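Local coordinates for proteolytically activated form of PPO4 Tyrosinase (Agaricus bisporus var. bisporus H97, PDB 4OUA), which is a copper-containing tyrosinase that hydroxylates monophenols to o-diphenols and oxidises these to o-quinones, the first step of melanin synthesis, at residues D17-D20 with F21-E25; W131-G134 with F135-P139; I100-E103 with A104-I108; I151-Y154 with D155-I159. All coordinates share one frame; numbering follows the deposited sequence.

Contact 1: D17-D20 with F21-E25; sequences DIVD and FVRDE
This is a local side-chain contact round the single turn of helix 18-21, just before the long helix 25-39: I18 meets F21 and V22 on one side, while V19 and D20 meet R23 on the other. Two backbone bonds set the turn: F21 N gives to D17 O at 2.7 Å, lying in the plane of that carbonyl, and V22 N gives to I18 O at 3.1 Å from above the plane of its acceptor carbonyl. On the buried side, I18 carries the apolar part. With CG1 anti to the backbone N (chi1 -167°), its CD1 reaches forward along the turn and sits 4.0 Å from F21 CD2, an oblique approach to the ring, while also resting on V22 CG1. L126 and P129 cover F21 further out, and I143 of helix 141-144 packs on I18.

Each of the two successive helices starts at an aspartate N-cap. D17 OD1 uses its anti lone pair to take V19 N at 2.8 Å, and D24, which closes a type I turn begun at F21, caps helix 25-39 through F27 N.

On the exposed side R23 runs back along the turn, extended from CG to NE. Its guanidinium lies alongside V19, with V19 O over one face, and NH1 reaches D20 OD1 at 3.4 Å near the guanidinium plane. The salt bridge is long at that distance, and the carboxylate and guanidinium planes are 38° apart.

Contact 2: W131-G134 with F135-P139; sequences WDTG and FALVP
The indole of W131 has T133 CG2 over the centre of one face, 3.5 Å above the plane, while L137 O lies at its edge, in the ring plane. P139 comes in obliquely, CB at 3.6 Å from W131 NE1 and CD close to CZ2. With CG anti to the backbone N (chi1 178°), the indole swings toward the returning chain, where NE1 makes two weak, bent bonds, to L137 O at 3.2 Å and to A136 O at 3.5 Å.

The F135 ring and the D132 carboxylate are inclined at 45°, and D132 OD1 lies 3.6 Å from F135 CB. R376 meets that ring in a cation-pi contact and, with R287, also pairs with D132 OD2, so two positive charges would favour an ionised carboxylate.

In the backbone, D132 O accepts twice: A136 N arrives nearly straight on at 2.8 Å, F135 N from well above the carbonyl plane. L137 CD1 then rests on T133 CB, and both residues touch I253 of helix 246-258. The whole is a buried, irregular turn of the tyrosinase domain, with an inverse gamma turn centred on D132, packed against helix 246-258 close to the copper site that H250 and H254 help form.

Contact 3: I100-E103 with A104-I108; sequences ILQE and AAKGI
Q102 and K106 are the side-chain pair of this contact, one turn apart on helix 86-109. Their meeting is loose: the amide oxygen Q102 OE1 is 4.1 Å from K106 CE, so it is a methylene of the lysine that passes the amide, the two chains crossing at a slant. K106 CG stands beside its own backbone N (chi1 -74°), which directs the extended chain back along the helix toward Q102. Closer in, A105 CB lies 3.2 Å from Q102 O, and K106 CB is near E103 O.

The backbone bonds of the helix set this spacing. A104 N gives to I100 O at 3.2 Å and A105 N to L101 O at 3.3 Å, both somewhat tilted from the planes of their carbonyls. K106 N gives to Q102 O at 2.9 Å. E103 and K106 carry opposite charges, but E103 OE1 and K106 NZ stay 6.8 Å apart, too far to pair.

Further out, both ends of the buried Q102 amide are engaged, OE1 by T9 N and NE2 by A123 O, which fixes the amide's rotation and joins the N-terminal loop to helix 116-125. K106 NZ forms a long, weak ion pair with E124. L101 and A104 press on I38 of helix 25-39. This is mainly i to i+4 bonding of an alpha helix, with a weak i to i+3 bond from K106 N to E103 O, in the late turns of 86-109, the helix whose earlier part supplies the copper ligand H90.

Contact 4: I151-Y154 with D155-I159; sequences ITNY and DGTKI
I151 and I159 make the apolar contact, their CG1 atoms 3.8 Å apart on one face of a two-stranded antiparallel sheet, with R33 of helix 25-39 touching both. Beyond them N153 crosses I159 at about a right angle, its amide, ND2 foremost, meeting I159 CG2 and CD1. On the other face T152 and K158 run side by side; bent at chi2 and chi4, the lysine passes its CE close to T152 OG1.

Among backbone bonds, I151 and I159 form a hydrogen-bonded pair, N to O at 2.9 Å in each direction, and N153 N gives to T157 O. G156 N closes the turn on N153 O at 2.9 Å, coming from above its carbonyl plane.

Side-chain hydrogen bonds hold the loop. D155 OD1 takes T157 N at 3.0 Å and T157 OG1 at 2.6 Å, both from the same face of the carboxylate plane, while N153 OD1 accepts Y154 N at 2.8 Å. K158 NZ returns to G156 O at 3.3 Å, nearly straight onto that carbonyl. The Y154 ring meets that of F112, planes at about 60°.

Together these make a beta hairpin with a type I turn from N153 to G156, an Asx turn at D155 and, at G156, a positive phi (113°) that suits glycine.

All four contacts are local and come in series along the chain, so none nests in or crosses another. Contact 1 comes first, closing the turn of helix 18-21 just ahead of helix 25-39. Contact 3 follows within the continuous helix 86-109 and closes no loop, contact 2 turns the loop leading to helix 141-144, and contact 4 closes the hairpin of strands 148-152 and 158-162. Contacts 1 and 2 touch where D17 OD2 lies 3.4 Å from D132 CB; contacts 3 and 4 touch where I108 O meets the Y154 ring. Helix 25-39 lies against both contact 3 and contact 4, whereas contacts 2 and 4 stand far apart, their centres about 29 Å from each other.

Contact 1: D17-D20 with F21-E25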
ATOM      1  N   ASP A  17     -11.387  -1.808   6.978  1.00 35.35           N
ATOM      2  CA  ASP A  17     -11.387  -2.968   6.101  1.00 33.83           C
ATOM      3  C   ASP A  17     -12.194  -2.628   4.854  1.00 35.90           C
ATOM      4  O   ASP A  17     -13.311  -2.119   4.956  1.00 34.52           O
ATOM      5  CB  ASP A  17     -11.973  -4.189   6.816  1.00 34.81           C
ATOM      6  CG  ASP A  17     -11.845  -5.463   6.003  1.00 40.03           C
ATOM      7  OD1 ASP A  17     -12.558  -5.600   4.986  1.00 36.12           O
ATOM      8  OD2 ASP A  17     -11.039  -6.334   6.392  1.00 54.11           O
ATOM      9  N   ILE A  18     -11.629  -2.903   3.681  1.00 33.57           N
ATOM     10  CA  ILE A  18     -12.262  -2.531   2.418  1.00 30.71           C
ATOM     11  C   ILE A  18     -13.682  -3.088   2.298  1.00 32.68           C
ATOM     12  O   ILE A  18     -14.527  -2.507   1.619  1.00 35.21           O
ATOM     13  CB  ILE A  18     -11.427  -3.008   1.210  1.00 29.41           C
ATOM     14  CG1 ILE A  18     -11.918  -2.343  -0.078  1.00 24.26           C
ATOM     15  CG2 ILE A  18     -11.468  -4.523   1.091  1.00 24.16           C
ATOM     16  CD1 ILE A  18     -11.871  -0.833  -0.044  1.00 20.88           C
ATOM     17  N   VAL A  19     -13.942  -4.209   2.966  1.00 32.04           N
ATOM     18  CA  VAL A  19     -15.277  -4.798   2.973  1.00 34.27           C
ATOM     19  C   VAL A  19     -16.266  -3.881   3.682  1.00 40.96           C
ATOM     20  O   VAL A  19     -17.433  -3.794   3.300  1.00 45.32           O
ATOM     21  CB  VAL A  19     -15.287  -6.181   3.653  1.00 31.18           C
ATOM     22  CG1 VAL A  19     -16.715  -6.649   3.884  1.00 33.78           C
ATOM     23  CG2 VAL A  19     -14.523  -7.187   2.812  1.00 26.36           C
ATOM     24  N   ASP A  20     -15.788  -3.197   4.716  1.00 41.34           N
ATOM     25  CA  ASP A  20     -16.601  -2.228   5.440  1.00 36.94           C
ATOM     26  C   ASP A  20     -16.563  -0.875   4.744  1.00 35.42           C
ATOM     27  O   ASP A  20     -17.564  -0.162   4.688  1.00 39.33           O
ATOM     28  CB  ASP A  20     -16.114  -2.082   6.884  1.00 34.87           C
ATOM     29  CG  ASP A  20     -16.206  -3.374   7.667  1.00 43.67           C
ATOM     30  OD1 ASP A  20     -17.124  -4.175   7.392  1.00 54.15           O
ATOM     31  OD2 ASP A  20     -15.360  -3.586   8.560  1.00 41.70           O
ATOM     32  N   PHE A  21     -15.392  -0.537   4.215  1.00 36.25           N
ATOM     33  CA  PHE A  21     -15.142   0.762   3.603  1.00 33.38           C
ATOM     34  C   PHE A  21     -16.077   1.040   2.430  1.00 36.06           C
ATOM     35  O   PHE A  21     -16.568   2.157   2.269  1.00 39.68           O
ATOM     36  CB  PHE A  21     -13.684   0.844   3.142  1.00 37.73           C
ATOM     37  CG  PHE A  21     -13.265   2.206   2.670  1.00 33.44           C
ATOM     38  CD1 PHE A  21     -12.658   3.097   3.538  1.00 32.04           C
ATOM     39  CD2 PHE A  21     -13.460   2.590   1.355  1.00 31.62           C
ATOM     40  CE1 PHE A  21     -12.263   4.347   3.108  1.00 30.37           C
ATOM     41  CE2 PHE A  21     -13.069   3.839   0.920  1.00 36.17           C
ATOM     42  CZ  PHE A  21     -12.468   4.719   1.798  1.00 36.13           C
ATOM     43  N   VAL A  22     -16.321   0.019   1.616  1.00 35.24           N
ATOM     44  CA  VAL A  22     -17.158   0.173   0.432  1.00 38.18           C
ATOM     45  C   VAL A  22     -18.624   0.398   0.802  1.00 34.79           C
ATOM     46  O   VAL A  22     -19.384   0.973   0.023  1.00 42.39           O
ATOM     47  CB  VAL A  22     -17.053  -1.054  -0.498  1.00 38.63           C
ATOM     48  CG1 VAL A  22     -15.662  -1.133  -1.119  1.00 23.90           C
ATOM     49  CG2 VAL A  22     -17.383  -2.329   0.262  1.00 41.53           C
ATOM     50  N   ARG A  23     -19.015  -0.054   1.990  1.00 28.88           N
ATOM     51  CA  ARG A  23     -20.381   0.139   2.468  1.00 32.45           C
ATOM     52  C   ARG A  23     -20.605   1.555   2.998  1.00 35.49           C
ATOM     53  O   ARG A  23     -21.738   1.947   3.277  1.00 34.44           O
ATOM     54  CB  ARG A  23     -20.721  -0.874   3.563  1.00 43.16           C
ATOM     55  CG  ARG A  23     -20.773  -2.323   3.106  1.00 43.77           C
ATOM     56  CD  ARG A  23     -21.539  -3.175   4.110  1.00 50.48           C
ATOM     57  NE  ARG A  23     -21.437  -4.603   3.825  1.00 76.02           N
ATOM     58  CZ  ARG A  23     -20.624  -5.437   4.467  1.00 78.14           C
ATOM     59  NH1 ARG A  23     -19.843  -4.984   5.439  1.00 70.13           N
ATOM     60  NH2 ARG A  23     -20.595  -6.723   4.143  1.00 69.13           N
ATOM     61  N   ASP A  24     -19.522   2.314   3.142  1.00 42.21           N
ATOM     62  CA  ASP A  24     -19.599   3.676   3.664  1.00 37.14           C
ATOM     63  C   ASP A  24     -19.761   4.680   2.527  1.00 36.71           C
ATOM     64  O   ASP A  24     -18.849   4.864   1.720  1.00 37.89           O
ATOM     65  CB  ASP A  24     -18.353   4.006   4.488  1.00 35.34           C
ATOM     66  CG  ASP A  24     -18.576   5.162   5.445  1.00 44.93           C
ATOM     67  OD1 ASP A  24     -18.486   6.330   5.008  1.00 52.08           O
ATOM     68  OD2 ASP A  24     -18.836   4.902   6.639  1.00 48.07           O
ATOM     69  N   GLU A  25     -20.921   5.327   2.473  1.00 37.91           N
ATOM     70  CA  GLU A  25     -21.248   6.246   1.385  1.00 37.49           C
ATOM     71  C   GLU A  25     -20.246   7.394   1.258  1.00 37.85           C
ATOM     72  O   GLU A  25     -19.692   7.624   0.184  1.00 35.88           O
ATOM     73  CB  GLU A  25     -22.658   6.809   1.575  1.00 33.90           C
TER

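Contact 2: W131-G134 with F135-P139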
ATOM      1  N   TRP A 131      -6.765  -4.344   2.411  1.00 36.40           N
ATOM      2  CA  TRP A 131      -7.306  -5.555   1.810  1.00 28.60           C
ATOM      3  C   TRP A 131      -6.889  -6.779   2.625  1.00 24.67           C
ATOM      4  O   TRP A 131      -5.782  -7.295   2.466  1.00 23.66           O
ATOM      5  CB  TRP A 131      -6.824  -5.668   0.361  1.00 24.68           C
ATOM      6  CG  TRP A 131      -7.265  -6.896  -0.370  1.00 23.61           C
ATOM      7  CD1 TRP A 131      -8.308  -7.717  -0.056  1.00 27.65           C
ATOM      8  CD2 TRP A 131      -6.663  -7.443  -1.549  1.00 26.78           C
ATOM      9  NE1 TRP A 131      -8.394  -8.743  -0.968  1.00 30.20           N
ATOM     10  CE2 TRP A 131      -7.393  -8.597  -1.893  1.00 26.65           C
ATOM     11  CE3 TRP A 131      -5.576  -7.070  -2.344  1.00 25.41           C
ATOM     12  CZ2 TRP A 131      -7.073  -9.378  -2.999  1.00 22.99           C
ATOM     13  CZ3 TRP A 131      -5.259  -7.848  -3.440  1.00 21.69           C
ATOM     14  CH2 TRP A 131      -6.005  -8.988  -3.758  1.00 23.49           C
ATOM     15  N   ASP A 132      -7.778  -7.235   3.503  1.00 23.09           N
ATOM     16  CA  ASP A 132      -7.483  -8.359   4.387  1.00 28.15           C
ATOM     17  C   ASP A 132      -7.367  -9.668   3.604  1.00 30.39           C
ATOM     18  O   ASP A 132      -8.282 -10.494   3.611  1.00 27.65           O
ATOM     19  CB  ASP A 132      -8.561  -8.479   5.465  1.00 29.30           C
ATOM     20  CG  ASP A 132      -8.084  -9.236   6.690  1.00 31.56           C
ATOM     21  OD1 ASP A 132      -7.133 -10.040   6.571  1.00 30.38           O
ATOM     22  OD2 ASP A 132      -8.664  -9.023   7.775  1.00 32.46           O
ATOM     23  N   THR A 133      -6.231  -9.851   2.940  1.00 30.11           N
ATOM     24  CA  THR A 133      -6.019 -11.000   2.066  1.00 29.26           C
ATOM     25  C   THR A 133      -5.973 -12.319   2.834  1.00 33.12           C
ATOM     26  O   THR A 133      -6.278 -13.378   2.283  1.00 35.72           O
ATOM     27  CB  THR A 133      -4.717 -10.847   1.261  1.00 26.26           C
ATOM     28  OG1 THR A 133      -3.598 -10.848   2.154  1.00 21.59           O
ATOM     29  CG2 THR A 133      -4.729  -9.542   0.477  1.00 25.78           C
ATOM     30  N   GLY A 134      -5.595 -12.250   4.107  1.00 35.31           N
ATOM     31  CA  GLY A 134      -5.468 -13.438   4.931  1.00 29.51           C
ATOM     32  C   GLY A 134      -6.797 -13.989   5.418  1.00 37.53           C
ATOM     33  O   GLY A 134      -6.889 -15.156   5.801  1.00 34.94           O
ATOM     34  N   PHE A 135      -7.828 -13.150   5.408  1.00 38.92           N
ATOM     35  CA  PHE A 135      -9.149 -13.564   5.867  1.00 36.68           C
ATOM     36  C   PHE A 135     -10.156 -13.593   4.723  1.00 34.80           C
ATOM     37  O   PHE A 135     -11.079 -14.407   4.717  1.00 36.06           O
ATOM     38  CB  PHE A 135      -9.646 -12.638   6.979  1.00 33.47           C
ATOM     39  CG  PHE A 135     -11.019 -12.978   7.478  1.00 33.87           C
ATOM     40  CD1 PHE A 135     -11.195 -13.922   8.474  1.00 37.53           C
ATOM     41  CD2 PHE A 135     -12.137 -12.359   6.945  1.00 32.68           C
ATOM     42  CE1 PHE A 135     -12.460 -14.242   8.932  1.00 41.22           C
ATOM     43  CE2 PHE A 135     -13.403 -12.674   7.397  1.00 38.48           C
ATOM     44  CZ  PHE A 135     -13.565 -13.616   8.392  1.00 40.78           C
ATOM     45  N   ALA A 136      -9.979 -12.695   3.761  1.00 30.50           N
ATOM     46  CA  ALA A 136     -10.864 -12.633   2.602  1.00 33.01           C
ATOM     47  C   ALA A 136     -10.073 -12.293   1.344  1.00 32.36           C
ATOM     48  O   ALA A 136     -10.030 -11.139   0.922  1.00 32.95           O
ATOM     49  CB  ALA A 136     -11.971 -11.618   2.828  1.00 23.62           C
ATOM     50  N   LEU A 137      -9.449 -13.309   0.755  1.00 32.62           N
ATOM     51  CA  LEU A 137      -8.589 -13.115  -0.405  1.00 28.80           C
ATOM     52  C   LEU A 137      -9.369 -12.542  -1.584  1.00 33.01           C
ATOM     53  O   LEU A 137      -8.895 -11.638  -2.268  1.00 32.93           O
ATOM     54  CB  LEU A 137      -7.919 -14.433  -0.799  1.00 26.75           C
ATOM     55  CG  LEU A 137      -6.857 -14.358  -1.896  1.00 33.71           C
ATOM     56  CD1 LEU A 137      -5.822 -13.287  -1.580  1.00 32.46           C
ATOM     57  CD2 LEU A 137      -6.186 -15.710  -2.071  1.00 38.20           C
ATOM     58  N   VAL A 138     -10.568 -13.064  -1.817  1.00 34.45           N
ATOM     59  CA  VAL A 138     -11.421 -12.538  -2.874  1.00 33.72           C
ATOM     60  C   VAL A 138     -12.052 -11.226  -2.419  1.00 36.42           C
ATOM     61  O   VAL A 138     -12.940 -11.222  -1.568  1.00 35.59           O
ATOM     62  CB  VAL A 138     -12.527 -13.534  -3.268  1.00 30.52           C
ATOM     63  CG1 VAL A 138     -13.351 -12.978  -4.414  1.00 28.46           C
ATOM     64  CG2 VAL A 138     -11.921 -14.874  -3.650  1.00 42.39           C
ATOM     65  N   PRO A 139     -11.591 -10.104  -2.990  1.00 38.46           N
ATOM     66  CA  PRO A 139     -12.055  -8.775  -2.581  1.00 29.76           C
ATOM     67  C   PRO A 139     -13.473  -8.490  -3.057  1.00 30.34           C
ATOM     68  O   PRO A 139     -14.026  -9.279  -3.823  1.00 37.73           O
ATOM     69  CB  PRO A 139     -11.056  -7.839  -3.257  1.00 31.67           C
ATOM     70  CG  PRO A 139     -10.663  -8.577  -4.498  1.00 35.57           C
ATOM     71  CD  PRO A 139     -10.647 -10.036  -4.120  1.00 31.71           C
TER

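Contact 3: I100-E103 with A104-I108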
ATOM      1  N   ILE A 100      -1.506  12.602   0.328  1.00 30.11           N
ATOM      2  CA  ILE A 100      -1.860  13.232  -0.937  1.00 32.26           C
ATOM      3  C   ILE A 100      -3.288  12.896  -1.347  1.00 37.65           C
ATOM      4  O   ILE A 100      -4.006  13.744  -1.880  1.00 39.15           O
ATOM      5  CB  ILE A 100      -0.903  12.806  -2.063  1.00 30.68           C
ATOM      6  CG1 ILE A 100       0.507  13.329  -1.785  1.00 35.31           C
ATOM      7  CG2 ILE A 100      -1.404  13.307  -3.407  1.00 32.74           C
ATOM      8  CD1 ILE A 100       0.581  14.835  -1.640  1.00 38.28           C
ATOM      9  N   LEU A 101      -3.696  11.658  -1.087  1.00 34.16           N
ATOM     10  CA  LEU A 101      -5.026  11.198  -1.465  1.00 36.43           C
ATOM     11  C   LEU A 101      -6.114  11.913  -0.669  1.00 40.42           C
ATOM     12  O   LEU A 101      -7.203  12.166  -1.183  1.00 43.96           O
ATOM     13  CB  LEU A 101      -5.144   9.687  -1.276  1.00 33.40           C
ATOM     14  CG  LEU A 101      -6.415   9.052  -1.842  1.00 34.48           C
ATOM     15  CD1 LEU A 101      -6.543   9.354  -3.327  1.00 35.79           C
ATOM     16  CD2 LEU A 101      -6.410   7.555  -1.600  1.00 40.59           C
ATOM     17  N   GLN A 102      -5.819  12.234   0.588  1.00 39.17           N
ATOM     18  CA  GLN A 102      -6.757  12.979   1.417  1.00 39.38           C
ATOM     19  C   GLN A 102      -6.870  14.420   0.934  1.00 45.63           C
ATOM     20  O   GLN A 102      -7.964  14.984   0.879  1.00 44.84           O
ATOM     21  CB  GLN A 102      -6.333  12.960   2.887  1.00 39.43           C
ATOM     22  CG  GLN A 102      -7.332  13.646   3.812  1.00 39.00           C
ATOM     23  CD  GLN A 102      -6.742  14.006   5.162  1.00 36.00           C
ATOM     24  OE1 GLN A 102      -5.590  14.427   5.256  1.00 28.98           O
ATOM     25  NE2 GLN A 102      -7.535  13.846   6.215  1.00 36.83           N
ATOM     26  N   GLU A 103      -5.727  15.008   0.591  1.00 41.81           N
ATOM     27  CA  GLU A 103      -5.671  16.393   0.139  1.00 43.61           C
ATOM     28  C   GLU A 103      -6.596  16.610  -1.051  1.00 41.10           C
ATOM     29  O   GLU A 103      -7.262  17.639  -1.155  1.00 42.90           O
ATOM     30  CB  GLU A 103      -4.236  16.779  -0.224  1.00 46.19           C
ATOM     31  CG  GLU A 103      -4.023  18.272  -0.425  1.00 55.67           C
ATOM     32  CD  GLU A 103      -2.558  18.633  -0.601  1.00 77.63           C
ATOM     33  OE1 GLU A 103      -2.127  19.661  -0.035  1.00 77.77           O
ATOM     34  OE2 GLU A 103      -1.837  17.892  -1.304  1.00 76.58           O
ATOM     35  N   ALA A 104      -6.638  15.629  -1.945  1.00 42.80           N
ATOM     36  CA  ALA A 104      -7.544  15.676  -3.081  1.00 42.74           C
ATOM     37  C   ALA A 104      -8.987  15.527  -2.609  1.00 46.27           C
ATOM     38  O   ALA A 104      -9.902  16.126  -3.174  1.00 46.04           O
ATOM     39  CB  ALA A 104      -7.195  14.589  -4.088  1.00 34.90           C
ATOM     40  N   ALA A 105      -9.178  14.728  -1.562  1.00 44.12           N
ATOM     41  CA  ALA A 105     -10.508  14.461  -1.027  1.00 40.19           C
ATOM     42  C   ALA A 105     -11.086  15.687  -0.329  1.00 43.27           C
ATOM     43  O   ALA A 105     -12.302  15.822  -0.202  1.00 46.54           O
ATOM     44  CB  ALA A 105     -10.465  13.279  -0.072  1.00 38.72           C
ATOM     45  N   LYS A 106     -10.210  16.578   0.126  1.00 44.87           N
ATOM     46  CA  LYS A 106     -10.646  17.823   0.749  1.00 46.57           C
ATOM     47  C   LYS A 106     -11.268  18.752  -0.286  1.00 46.04           C
ATOM     48  O   LYS A 106     -12.328  19.334  -0.055  1.00 42.06           O
ATOM     49  CB  LYS A 106      -9.478  18.519   1.448  1.00 37.05           C
ATOM     50  CG  LYS A 106      -9.040  17.857   2.739  1.00 40.33           C
ATOM     51  CD  LYS A 106      -7.870  18.597   3.362  1.00 40.29           C
ATOM     52  CE  LYS A 106      -7.488  17.998   4.706  1.00 35.44           C
ATOM     53  NZ  LYS A 106      -6.306  18.683   5.297  1.00 34.51           N
ATOM     54  N   GLY A 107     -10.597  18.890  -1.426  1.00 42.39           N
ATOM     55  CA  GLY A 107     -11.105  19.696  -2.517  1.00 41.00           C
ATOM     56  C   GLY A 107     -12.389  19.111  -3.064  1.00 46.37           C
ATOM     57  O   GLY A 107     -13.263  19.833  -3.541  1.00 50.32           O
ATOM     58  N   ILE A 108     -12.501  17.789  -2.992  1.00 43.70           N
ATOM     59  CA  ILE A 108     -13.710  17.101  -3.422  1.00 43.72           C
ATOM     60  C   ILE A 108     -14.878  17.442  -2.507  1.00 44.35           C
ATOM     61  O   ILE A 108     -15.993  17.684  -2.970  1.00 41.44           O
ATOM     62  CB  ILE A 108     -13.514  15.574  -3.443  1.00 37.09           C
ATOM     63  CG1 ILE A 108     -12.439  15.187  -4.461  1.00 37.81           C
ATOM     64  CG2 ILE A 108     -14.828  14.875  -3.754  1.00 37.46           C
ATOM     65  CD1 ILE A 108     -12.743  15.635  -5.872  1.00 36.60           C
TER

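Contact 4: I151-Y154 with D155-I159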
ATOM      1  N   ILE A 151     -21.867   6.011  -6.323  1.00 41.34           N
ATOM      2  CA  ILE A 151     -21.440   6.996  -5.340  1.00 38.41           C
ATOM      3  C   ILE A 151     -22.517   8.058  -5.169  1.00 39.50           C
ATOM      4  O   ILE A 151     -23.537   8.038  -5.859  1.00 40.30           O
ATOM      5  CB  ILE A 151     -20.112   7.670  -5.737  1.00 31.31           C
ATOM      6  CG1 ILE A 151     -20.274   8.445  -7.044  1.00 35.80           C
ATOM      7  CG2 ILE A 151     -19.005   6.637  -5.860  1.00 33.64           C
ATOM      8  CD1 ILE A 151     -19.020   9.173  -7.475  1.00 33.84           C
ATOM      9  N   THR A 152     -22.294   8.977  -4.237  1.00 32.43           N
ATOM     10  CA  THR A 152     -23.217  10.082  -4.028  1.00 37.18           C
ATOM     11  C   THR A 152     -22.737  11.308  -4.795  1.00 40.15           C
ATOM     12  O   THR A 152     -21.578  11.712  -4.676  1.00 37.08           O
ATOM     13  CB  THR A 152     -23.365  10.429  -2.536  1.00 39.34           C
ATOM     14  OG1 THR A 152     -23.995   9.338  -1.853  1.00 48.83           O
ATOM     15  CG2 THR A 152     -24.206  11.681  -2.360  1.00 31.94           C
ATOM     16  N   ASN A 153     -23.628  11.892  -5.590  1.00 41.34           N
ATOM     17  CA  ASN A 153     -23.278  13.059  -6.384  1.00 37.60           C
ATOM     18  C   ASN A 153     -23.178  14.312  -5.519  1.00 43.17           C
ATOM     19  O   ASN A 153     -23.592  14.309  -4.359  1.00 45.18           O
ATOM     20  CB  ASN A 153     -24.294  13.268  -7.503  1.00 41.89           C
ATOM     21  CG  ASN A 153     -23.664  13.840  -8.752  1.00 46.15           C
ATOM     22  OD1 ASN A 153     -22.548  14.359  -8.716  1.00 46.81           O
ATOM     23  ND2 ASN A 153     -24.376  13.749  -9.870  1.00 42.12           N
ATOM     24  N   TYR A 154     -22.634  15.383  -6.090  1.00 42.26           N
ATOM     25  CA  TYR A 154     -22.377  16.605  -5.335  1.00 43.61           C
ATOM     26  C   TYR A 154     -23.660  17.309  -4.895  1.00 42.51           C
ATOM     27  O   TYR A 154     -23.615  18.278  -4.139  1.00 47.31           O
ATOM     28  CB  TYR A 154     -21.516  17.564  -6.157  1.00 42.89           C
ATOM     29  CG  TYR A 154     -20.170  16.995  -6.544  1.00 40.57           C
ATOM     30  CD1 TYR A 154     -19.149  16.879  -5.609  1.00 39.74           C
ATOM     31  CD2 TYR A 154     -19.919  16.580  -7.845  1.00 32.37           C
ATOM     32  CE1 TYR A 154     -17.915  16.359  -5.959  1.00 39.09           C
ATOM     33  CE2 TYR A 154     -18.688  16.060  -8.203  1.00 38.32           C
ATOM     34  CZ  TYR A 154     -17.690  15.952  -7.256  1.00 38.71           C
ATOM     35  OH  TYR A 154     -16.463  15.435  -7.607  1.00 37.83           O
ATOM     36  N   ASP A 155     -24.800  16.818  -5.369  1.00 45.96           N
ATOM     37  CA  ASP A 155     -26.090  17.373  -4.973  1.00 50.07           C
ATOM     38  C   ASP A 155     -26.807  16.453  -3.988  1.00 46.02           C
ATOM     39  O   ASP A 155     -27.812  16.832  -3.390  1.00 52.38           O
ATOM     40  CB  ASP A 155     -26.968  17.625  -6.202  1.00 52.45           C
ATOM     41  CG  ASP A 155     -26.967  16.459  -7.173  1.00 49.07           C
ATOM     42  OD1 ASP A 155     -26.792  15.307  -6.724  1.00 50.75           O
ATOM     43  OD2 ASP A 155     -27.141  16.696  -8.387  1.00 43.74           O
ATOM     44  N   GLY A 156     -26.281  15.243  -3.823  1.00 46.80           N
ATOM     45  CA  GLY A 156     -26.845  14.288  -2.884  1.00 47.52           C
ATOM     46  C   GLY A 156     -27.449  13.071  -3.557  1.00 53.17           C
ATOM     47  O   GLY A 156     -27.658  12.038  -2.920  1.00 46.64           O
ATOM     48  N   THR A 157     -27.735  13.194  -4.850  1.00 49.82           N
ATOM     49  CA  THR A 157     -28.311  12.094  -5.613  1.00 42.35           C
ATOM     50  C   THR A 157     -27.271  11.008  -5.865  1.00 43.42           C
ATOM     51  O   THR A 157     -26.073  11.286  -5.924  1.00 44.76           O
ATOM     52  CB  THR A 157     -28.878  12.577  -6.962  1.00 44.09           C
ATOM     53  OG1 THR A 157     -27.827  13.141  -7.756  1.00 48.60           O
ATOM     54  CG2 THR A 157     -29.955  13.627  -6.740  1.00 39.91           C
ATOM     55  N   LYS A 158     -27.733   9.771  -6.009  1.00 47.24           N
ATOM     56  CA  LYS A 158     -26.837   8.646  -6.241  1.00 47.57           C
ATOM     57  C   LYS A 158     -26.571   8.455  -7.729  1.00 49.88           C
ATOM     58  O   LYS A 158     -27.501   8.306  -8.521  1.00 56.46           O
ATOM     59  CB  LYS A 158     -27.420   7.364  -5.641  1.00 42.30           C
ATOM     60  CG  LYS A 158     -27.739   7.466  -4.159  1.00 54.39           C
ATOM     61  CD  LYS A 158     -26.518   7.900  -3.361  1.00 60.67           C
ATOM     62  CE  LYS A 158     -26.841   8.033  -1.879  1.00 59.75           C
ATOM     63  NZ  LYS A 158     -27.897   9.053  -1.627  1.00 57.14           N
ATOM     64  N   ILE A 159     -25.296   8.462  -8.104  1.00 45.60           N
ATOM     65  CA  ILE A 159     -24.908   8.265  -9.494  1.00 37.08           C
ATOM     66  C   ILE A 159     -23.930   7.105  -9.634  1.00 45.42           C
ATOM     67  O   ILE A 159     -23.446   6.565  -8.638  1.00 46.61           O
ATOM     68  CB  ILE A 159     -24.265   9.526 -10.083  1.00 43.07           C
ATOM     69  CG1 ILE A 159     -22.817   9.655  -9.605  1.00 39.14           C
ATOM     70  CG2 ILE A 159     -25.080  10.755  -9.716  1.00 49.82           C
ATOM     71  CD1 ILE A 159     -22.050  10.771 -10.279  1.00 42.23           C
TER